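Local coordinates for glucose import ATP-binding protein GlcV (Sulfolobus solfataricus, PDB 1OXX) that hydrolyses ATP to power glucose uptake, as the energy-coupling subunit of the glucose ABC transporter, at residues Val233-Ala238 with Ile244-Gly249; Glu254-Gly259 with Phe263-Ser268. The protein carries 1 engineered substitution. All coordinates share one frame; numbering follows the deposited sequence.

How the contacts relate
Contact 1 joins helix 235-241 to strand 245-252, a place consistent with the linker region that joins the ABC-ATPase domain to the C-terminal domain. Contact 2 lies wholly within the C-terminal domain and pairs strand 255-258 with strand 261-263 and the loop after it. The two share a sheet, because strands 245-252 and 255-258 are neighbours in it. Their centres are about 14 Å apart, and Leu247 CB packs on Ile258 CD1 at 3.4 Å. Contact 1 is partly buried and rests on side-chain packing, with no hydrogen bond across it. Contact 2 is mostly buried and adds a pair of backbone bonds to its apolar packing.

Contact 1 of 2, residues Val233-Ala238 with Ile244-Gly249; sequences VSIQVA and INELEG
Ile235 and Ala238 of helix 235-241 pack on Ile244, just before strand 245-252, and on Glu246 near its start. The chain leaves the helix here and enters a strand of a five-stranded antiparallel sheet. The place is consistent with the linker region that joins the ABC-ATPase domain to the C-terminal domain. The contact is small, with 195 Å² buried in all, and no hydrogen bond crosses it.

Ile235 carries most of the packing. Its CB points toward the strand. CG1 stands anti to the backbone N (chi1 -163°), and this directs the longer branch to Glu246. CG1 meets Glu246 CG at 3.5 Å and also lies close to the carboxylate carbon. CD1, the tip, touches Glu246 CG at 3.8 Å and reaches Ile244 CD1 at 4.2 Å. The tip thus touches both residues. Ile235 also touches Phe350 of strand 348-351, so part of its cover comes from the C-terminal domain sheet.

Glu246 is exposed. It uses the aliphatic part of its chain for this packing. Beyond CG the chain is extended (chi2 176°), and it crosses Ile235 at a slant. Both carboxylate oxygens pass alongside Ile235 CG1 as plain van der Waals neighbours.

The helix begins with an N-cap. Ser234 OG accepts a nearly straight bond from Val237 N, at 3.0 Å and 171°. Ala238 N bonds to Ser234 O as well. Ala238 lies one turn after Ser234 and is buried. It presents its methyl to the strand side, where Ala238 CB meets Ile244 CD1 at 3.9 Å.

Contact 2 of 2, residues Glu254-Gly259 with Phe263-Ser268; sequences EGVVIG and FPVSVS
Val256 and Phe263 form an antiparallel hydrogen-bonded pair, with their CA atoms 5.1 Å apart. Two backbone bonds hold it. Val256 N donates to Phe263 O at 2.8 Å. Phe263 N returns a bond to Val256 O at 2.9 Å.

The backbone is also closely packed beside the pair. Gly255 CA lies 3.2 Å from Phe263 O, and this close fit and the backbone angles suit a glycine. Pro264 is the centre of an inverse gamma turn, in which Val265 N gives a weak bond to Phe263 O. This oxygen therefore receives the strand bond and the weak turn bond together.

Among the apolar contacts, Val256 and Phe263 point to the same face of the sheet. Val265, in the loop beyond, meets Val256, with CG2 of Val256 4.1 Å from CG2 of Val265. Ile258 CD1 approaches Phe263 CE1 at 4.1 Å, oblique to the ring. Ile274, on strand 271-276 of the same sheet, also touches Val256, Phe263 and Val265.

Two carbonyl oxygens touch side chains as well. Val265 O lies against Val256 CG2. Phe263 CG stands beside its own backbone N (chi1 -68°), the N that bonds Val256 O, and this brings the ring edge to that oxygen, which sits near the ring plane.

A two-residue link joins strands 255-258 and 261-263 in a tight beta hairpin. Strand 261-263 is an outermost strand of the five-stranded antiparallel sheet, and the arrangement is that of a hairpin closing the edge of a beta sheet in the C-terminal domain.

Contact 1 of 2, residues Val233-Ala238 with Ile244-Gly249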
ATOM      1  N   VAL A 233      13.199  -7.679   3.121  1.00  3.79           N
ATOM      2  CA  VAL A 233      14.297  -8.362   2.445  1.00  4.93           C
ATOM      3  C   VAL A 233      15.383  -7.402   1.999  1.00  5.06           C
ATOM      4  O   VAL A 233      16.519  -7.814   1.731  1.00  7.49           O
ATOM      5  CB  VAL A 233      13.771  -9.170   1.236  1.00  6.18           C
ATOM      6  CG1 VAL A 233      13.381  -8.255   0.111  1.00  7.13           C
ATOM      7  CG2 VAL A 233      14.807 -10.195   0.755  1.00 13.17           C
ATOM      8  N   SER A 234      15.050  -6.121   1.950  1.00  5.17           N
ATOM      9  CA  SER A 234      15.971  -5.099   1.486  1.00  5.47           C
ATOM     10  C   SER A 234      15.613  -3.783   2.119  1.00  5.86           C
ATOM     11  O   SER A 234      14.514  -3.612   2.634  1.00  5.40           O
ATOM     12  CB  SER A 234      15.876  -4.945  -0.031  1.00  6.68           C
ATOM     13  OG  SER A 234      14.615  -4.379  -0.420  1.00  8.51           O
ATOM     14  N   ILE A 235      16.527  -2.821   2.068  1.00  7.71           N
ATOM     15  CA  ILE A 235      16.220  -1.509   2.622  1.00  6.02           C
ATOM     16  C   ILE A 235      15.121  -0.817   1.793  1.00  7.45           C
ATOM     17  O   ILE A 235      14.317  -0.047   2.331  1.00  7.81           O
ATOM     18  CB  ILE A 235      17.499  -0.621   2.776  1.00  9.16           C
ATOM     19  CG1 ILE A 235      17.223   0.557   3.714  1.00  8.12           C
ATOM     20  CG2 ILE A 235      18.014  -0.129   1.418  1.00  9.49           C
ATOM     21  CD1 ILE A 235      16.956   0.185   5.152  1.00  9.87           C
ATOM     22  N   GLN A 236      15.062  -1.115   0.497  1.00  6.28           N
ATOM     23  CA  GLN A 236      13.997  -0.551  -0.331  1.00  9.91           C
ATOM     24  C   GLN A 236      12.628  -1.059   0.108  1.00  6.77           C
ATOM     25  O   GLN A 236      11.682  -0.288   0.230  1.00  8.08           O
ATOM     26  CB  GLN A 236      14.195  -0.813  -1.819  1.00 10.95           C
ATOM     27  CG  GLN A 236      13.142  -0.080  -2.635  1.00 21.19           C
ATOM     28  CD  GLN A 236      13.537   0.176  -4.072  1.00 30.00           C
ATOM     29  OE1 GLN A 236      12.984   1.075  -4.717  1.00 24.40           O
ATOM     30  NE2 GLN A 236      14.476  -0.608  -4.584  1.00 20.50           N
ATOM     31  N   VAL A 237      12.491  -2.353   0.345  1.00  6.99           N
ATOM     32  CA  VAL A 237      11.219  -2.833   0.861  1.00  4.83           C
ATOM     33  C   VAL A 237      10.932  -2.221   2.239  1.00  5.34           C
ATOM     34  O   VAL A 237       9.809  -1.830   2.551  1.00  4.96           O
ATOM     35  CB  VAL A 237      11.187  -4.363   0.957  1.00  7.15           C
ATOM     36  CG1 VAL A 237       9.980  -4.828   1.741  1.00  5.77           C
ATOM     37  CG2 VAL A 237      11.194  -4.970  -0.432  1.00  8.32           C
ATOM     38  N   ALA A 238      11.962  -2.144   3.072  1.00  4.40           N
ATOM     39  CA  ALA A 238      11.792  -1.589   4.407  1.00  6.02           C
ATOM     40  C   ALA A 238      11.155  -0.215   4.362  1.00  5.99           C
ATOM     41  O   ALA A 238      10.290   0.091   5.177  1.00  6.43           O
ATOM     42  CB  ALA A 238      13.120  -1.504   5.112  1.00  7.50           C
ATOM     43  N   ILE A 244      11.655   4.738   7.740  1.00  5.88           N
ATOM     44  CA  ILE A 244      12.869   4.142   8.261  1.00  6.90           C
ATOM     45  C   ILE A 244      14.072   5.038   7.989  1.00  6.82           C
ATOM     46  O   ILE A 244      14.126   5.737   6.972  1.00  7.43           O
ATOM     47  CB  ILE A 244      13.103   2.727   7.656  1.00  5.89           C
ATOM     48  CG1 ILE A 244      14.180   1.987   8.446  1.00  5.80           C
ATOM     49  CG2 ILE A 244      13.466   2.823   6.189  1.00  6.00           C
ATOM     50  CD1 ILE A 244      14.187   0.478   8.237  1.00  5.04           C
ATOM     51  N   ASN A 245      15.008   5.041   8.937  1.00  4.10           N
ATOM     52  CA  ASN A 245      16.299   5.662   8.766  1.00  6.03           C
ATOM     53  C   ASN A 245      17.247   4.683   8.085  1.00  6.05           C
ATOM     54  O   ASN A 245      17.373   3.533   8.513  1.00  6.53           O
ATOM     55  CB  ASN A 245      16.875   6.031  10.130  1.00  5.26           C
ATOM     56  CG  ASN A 245      16.054   7.072  10.836  1.00  6.28           C
ATOM     57  OD1 ASN A 245      16.075   8.240  10.452  1.00  8.30           O
ATOM     58  ND2 ASN A 245      15.333   6.667  11.884  1.00  5.12           N
ATOM     59  N   GLU A 246      17.917   5.149   7.043  1.00  7.06           N
ATOM     60  CA  GLU A 246      18.897   4.348   6.308  1.00  5.99           C
ATOM     61  C   GLU A 246      20.267   4.970   6.495  1.00  8.89           C
ATOM     62  O   GLU A 246      20.470   6.146   6.156  1.00  9.84           O
ATOM     63  CB  GLU A 246      18.553   4.329   4.817  1.00  9.40           C
ATOM     64  CG  GLU A 246      17.125   3.938   4.498  1.00 18.70           C
ATOM     65  CD  GLU A 246      16.796   4.020   3.019  1.00 30.60           C
ATOM     66  OE1 GLU A 246      17.732   4.041   2.172  1.00 15.82           O
ATOM     67  OE2 GLU A 246      15.585   4.051   2.706  1.00 21.70           O
ATOM     68  N   LEU A 247      21.198   4.188   7.040  1.00  7.94           N
ATOM     69  CA  LEU A 247      22.554   4.682   7.297  1.00  7.55           C
ATOM     70  C   LEU A 247      23.545   3.698   6.744  1.00 10.70           C
ATOM     71  O   LEU A 247      23.286   2.503   6.748  1.00 14.80           O
ATOM     72  CB  LEU A 247      22.841   4.787   8.791  1.00 11.63           C
ATOM     73  CG  LEU A 247      21.994   5.714   9.642  1.00 16.15           C
ATOM     74  CD1 LEU A 247      20.819   4.919  10.116  1.00 16.11           C
ATOM     75  CD2 LEU A 247      22.800   6.248  10.811  1.00 14.67           C
ATOM     76  N   GLU A 248      24.696   4.186   6.308  1.00  6.60           N
ATOM     77  CA  GLU A 248      25.748   3.320   5.800  1.00  8.81           C
ATOM     78  C   GLU A 248      26.963   3.417   6.710  1.00  6.34           C
ATOM     79  O   GLU A 248      27.355   4.509   7.142  1.00  8.43           O
ATOM     80  CB  GLU A 248      26.148   3.722   4.372  1.00  9.91           C
ATOM     81  CG  GLU A 248      27.213   2.801   3.776  1.00 14.84           C
ATOM     82  CD  GLU A 248      27.746   3.249   2.423  1.00 25.68           C
ATOM     83  OE1 GLU A 248      26.949   3.731   1.594  1.00 19.30           O
ATOM     84  OE2 GLU A 248      28.972   3.099   2.179  1.00 18.57           O
ATOM     85  N   GLY A 249      27.577   2.279   6.999  1.00  6.76           N
ATOM     86  CA  GLY A 249      28.760   2.278   7.830  1.00  7.59           C
ATOM     87  C   GLY A 249      29.747   1.192   7.496  1.00  7.63           C
ATOM     88  O   GLY A 249      29.553   0.402   6.571  1.00  8.50           O
TER

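Contact 2 of 2, residues Glu254-Gly259 with Phe263-Ser268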
ATOM      1  N   GLU A 254      33.618  -4.868  16.307  1.00 16.77           N
ATOM      2  CA  GLU A 254      32.858  -4.296  17.396  1.00 16.09           C
ATOM      3  C   GLU A 254      31.470  -3.835  16.961  1.00 12.93           C
ATOM      4  O   GLU A 254      30.665  -3.393  17.783  1.00 19.90           O
ATOM      5  CB  GLU A 254      33.671  -3.140  17.987  1.00 13.11           C
ATOM      6  CG  GLU A 254      35.141  -3.497  18.212  1.00 30.30           C
ATOM      7  CD  GLU A 254      35.303  -4.663  19.170  1.00 12.45           C
ATOM      8  OE1 GLU A 254      34.685  -4.616  20.254  1.00 39.89           O
ATOM      9  OE2 GLU A 254      36.020  -5.638  18.848  1.00 14.94           O
ATOM     10  N   GLY A 255      31.184  -3.967  15.673  1.00  9.94           N
ATOM     11  CA  GLY A 255      29.901  -3.560  15.144  1.00 10.51           C
ATOM     12  C   GLY A 255      30.057  -2.643  13.944  1.00  9.05           C
ATOM     13  O   GLY A 255      31.168  -2.364  13.502  1.00 12.92           O
ATOM     14  N   VAL A 256      28.932  -2.201  13.399  1.00  6.99           N
ATOM     15  CA  VAL A 256      28.918  -1.306  12.240  1.00  6.19           C
ATOM     16  C   VAL A 256      29.106   0.113  12.731  1.00  6.65           C
ATOM     17  O   VAL A 256      28.272   0.642  13.465  1.00  6.38           O
ATOM     18  CB  VAL A 256      27.598  -1.454  11.438  1.00  5.61           C
ATOM     19  CG1 VAL A 256      27.541  -0.479  10.285  1.00  6.52           C
ATOM     20  CG2 VAL A 256      27.471  -2.860  10.893  1.00  8.15           C
ATOM     21  N   VAL A 257      30.210   0.727  12.319  1.00  6.18           N
ATOM     22  CA  VAL A 257      30.571   2.054  12.785  1.00  6.03           C
ATOM     23  C   VAL A 257      30.142   3.140  11.813  1.00  7.24           C
ATOM     24  O   VAL A 257      30.434   3.076  10.625  1.00  7.38           O
ATOM     25  CB  VAL A 257      32.079   2.166  12.983  1.00  8.69           C
ATOM     26  CG1 VAL A 257      32.483   3.614  13.226  1.00  8.89           C
ATOM     27  CG2 VAL A 257      32.540   1.289  14.149  1.00  8.11           C
ATOM     28  N   ILE A 258      29.451   4.143  12.346  1.00  6.33           N
ATOM     29  CA  ILE A 258      29.009   5.307  11.588  1.00  7.34           C
ATOM     30  C   ILE A 258      29.336   6.516  12.472  1.00  7.20           C
ATOM     31  O   ILE A 258      28.580   6.879  13.364  1.00  5.85           O
ATOM     32  CB  ILE A 258      27.493   5.219  11.282  1.00  8.51           C
ATOM     33  CG1 ILE A 258      27.142   3.857  10.666  1.00 10.12           C
ATOM     34  CG2 ILE A 258      27.058   6.373  10.379  1.00  9.22           C
ATOM     35  CD1 ILE A 258      25.670   3.636  10.394  1.00 12.40           C
ATOM     36  N   GLY A 259      30.505   7.112  12.265  1.00  8.86           N
ATOM     37  CA  GLY A 259      30.939   8.203  13.108  1.00  9.27           C
ATOM     38  C   GLY A 259      30.963   7.751  14.553  1.00  9.32           C
ATOM     39  O   GLY A 259      31.562   6.730  14.897  1.00  9.02           O
ATOM     40  N   PHE A 263      26.634   0.091  15.838  1.00  6.22           N
ATOM     41  CA  PHE A 263      25.503  -0.831  15.936  1.00  7.97           C
ATOM     42  C   PHE A 263      26.027  -2.241  16.055  1.00  5.60           C
ATOM     43  O   PHE A 263      26.864  -2.647  15.265  1.00  7.88           O
ATOM     44  CB  PHE A 263      24.624  -0.711  14.690  1.00  7.42           C
ATOM     45  CG  PHE A 263      23.920   0.596  14.593  1.00  9.04           C
ATOM     46  CD1 PHE A 263      24.562   1.700  14.064  1.00  8.49           C
ATOM     47  CD2 PHE A 263      22.622   0.732  15.049  1.00  8.41           C
ATOM     48  CE1 PHE A 263      23.903   2.922  13.992  1.00 12.64           C
ATOM     49  CE2 PHE A 263      21.967   1.952  14.963  1.00 14.25           C
ATOM     50  CZ  PHE A 263      22.626   3.043  14.440  1.00  8.54           C
ATOM     51  N   PRO A 264      25.549  -2.975  17.057  1.00  5.44           N
ATOM     52  CA  PRO A 264      26.060  -4.327  17.349  1.00  6.88           C
ATOM     53  C   PRO A 264      25.519  -5.428  16.457  1.00  5.74           C
ATOM     54  O   PRO A 264      24.874  -6.394  16.895  1.00  8.25           O
ATOM     55  CB  PRO A 264      25.634  -4.536  18.804  1.00  5.95           C
ATOM     56  CG  PRO A 264      24.434  -3.740  18.944  1.00  7.49           C
ATOM     57  CD  PRO A 264      24.574  -2.527  18.063  1.00  6.87           C
ATOM     58  N   VAL A 265      25.805  -5.282  15.171  1.00  6.09           N
ATOM     59  CA  VAL A 265      25.390  -6.237  14.152  1.00  7.88           C
ATOM     60  C   VAL A 265      26.510  -6.342  13.137  1.00  8.62           C
ATOM     61  O   VAL A 265      27.417  -5.536  13.128  1.00  8.45           O
ATOM     62  CB  VAL A 265      24.073  -5.811  13.448  1.00  9.26           C
ATOM     63  CG1 VAL A 265      22.907  -5.856  14.432  1.00  9.36           C
ATOM     64  CG2 VAL A 265      24.213  -4.435  12.807  1.00  6.35           C
ATOM     65  N   SER A 266      26.442  -7.353  12.283  1.00 10.60           N
ATOM     66  CA  SER A 266      27.459  -7.539  11.263  1.00  9.70           C
ATOM     67  C   SER A 266      26.868  -8.209  10.020  1.00 11.17           C
ATOM     68  O   SER A 266      25.779  -8.763  10.050  1.00  9.95           O
ATOM     69  CB  SER A 266      28.598  -8.393  11.834  1.00 14.48           C
ATOM     70  OG  SER A 266      29.683  -8.511  10.926  1.00 18.94           O
ATOM     71  N   VAL A 267      27.594  -8.083   8.920  1.00 11.90           N
ATOM     72  CA  VAL A 267      27.306  -8.770   7.672  1.00 10.10           C
ATOM     73  C   VAL A 267      28.678  -9.121   7.102  1.00 12.89           C
ATOM     74  O   VAL A 267      29.699  -8.633   7.589  1.00 10.09           O
ATOM     75  CB  VAL A 267      26.509  -7.914   6.663  1.00 12.12           C
ATOM     76  CG1 VAL A 267      25.059  -7.772   7.090  1.00 15.55           C
ATOM     77  CG2 VAL A 267      27.160  -6.566   6.481  1.00 17.39           C
ATOM     78  N   SER A 268      28.683  -9.944   6.058  1.00 13.82           N
ATOM     79  CA  SER A 268      29.907 -10.463   5.460  1.00 17.02           C
ATOM     80  C   SER A 268      30.689  -9.472   4.592  1.00 15.72           C
ATOM     81  O   SER A 268      31.870  -9.689   4.301  1.00 22.91           O
ATOM     82  CB  SER A 268      29.539 -11.686   4.622  1.00 13.19           C
ATOM     83  OG  SER A 268      29.093 -12.746   5.447  1.00 26.75           O
TER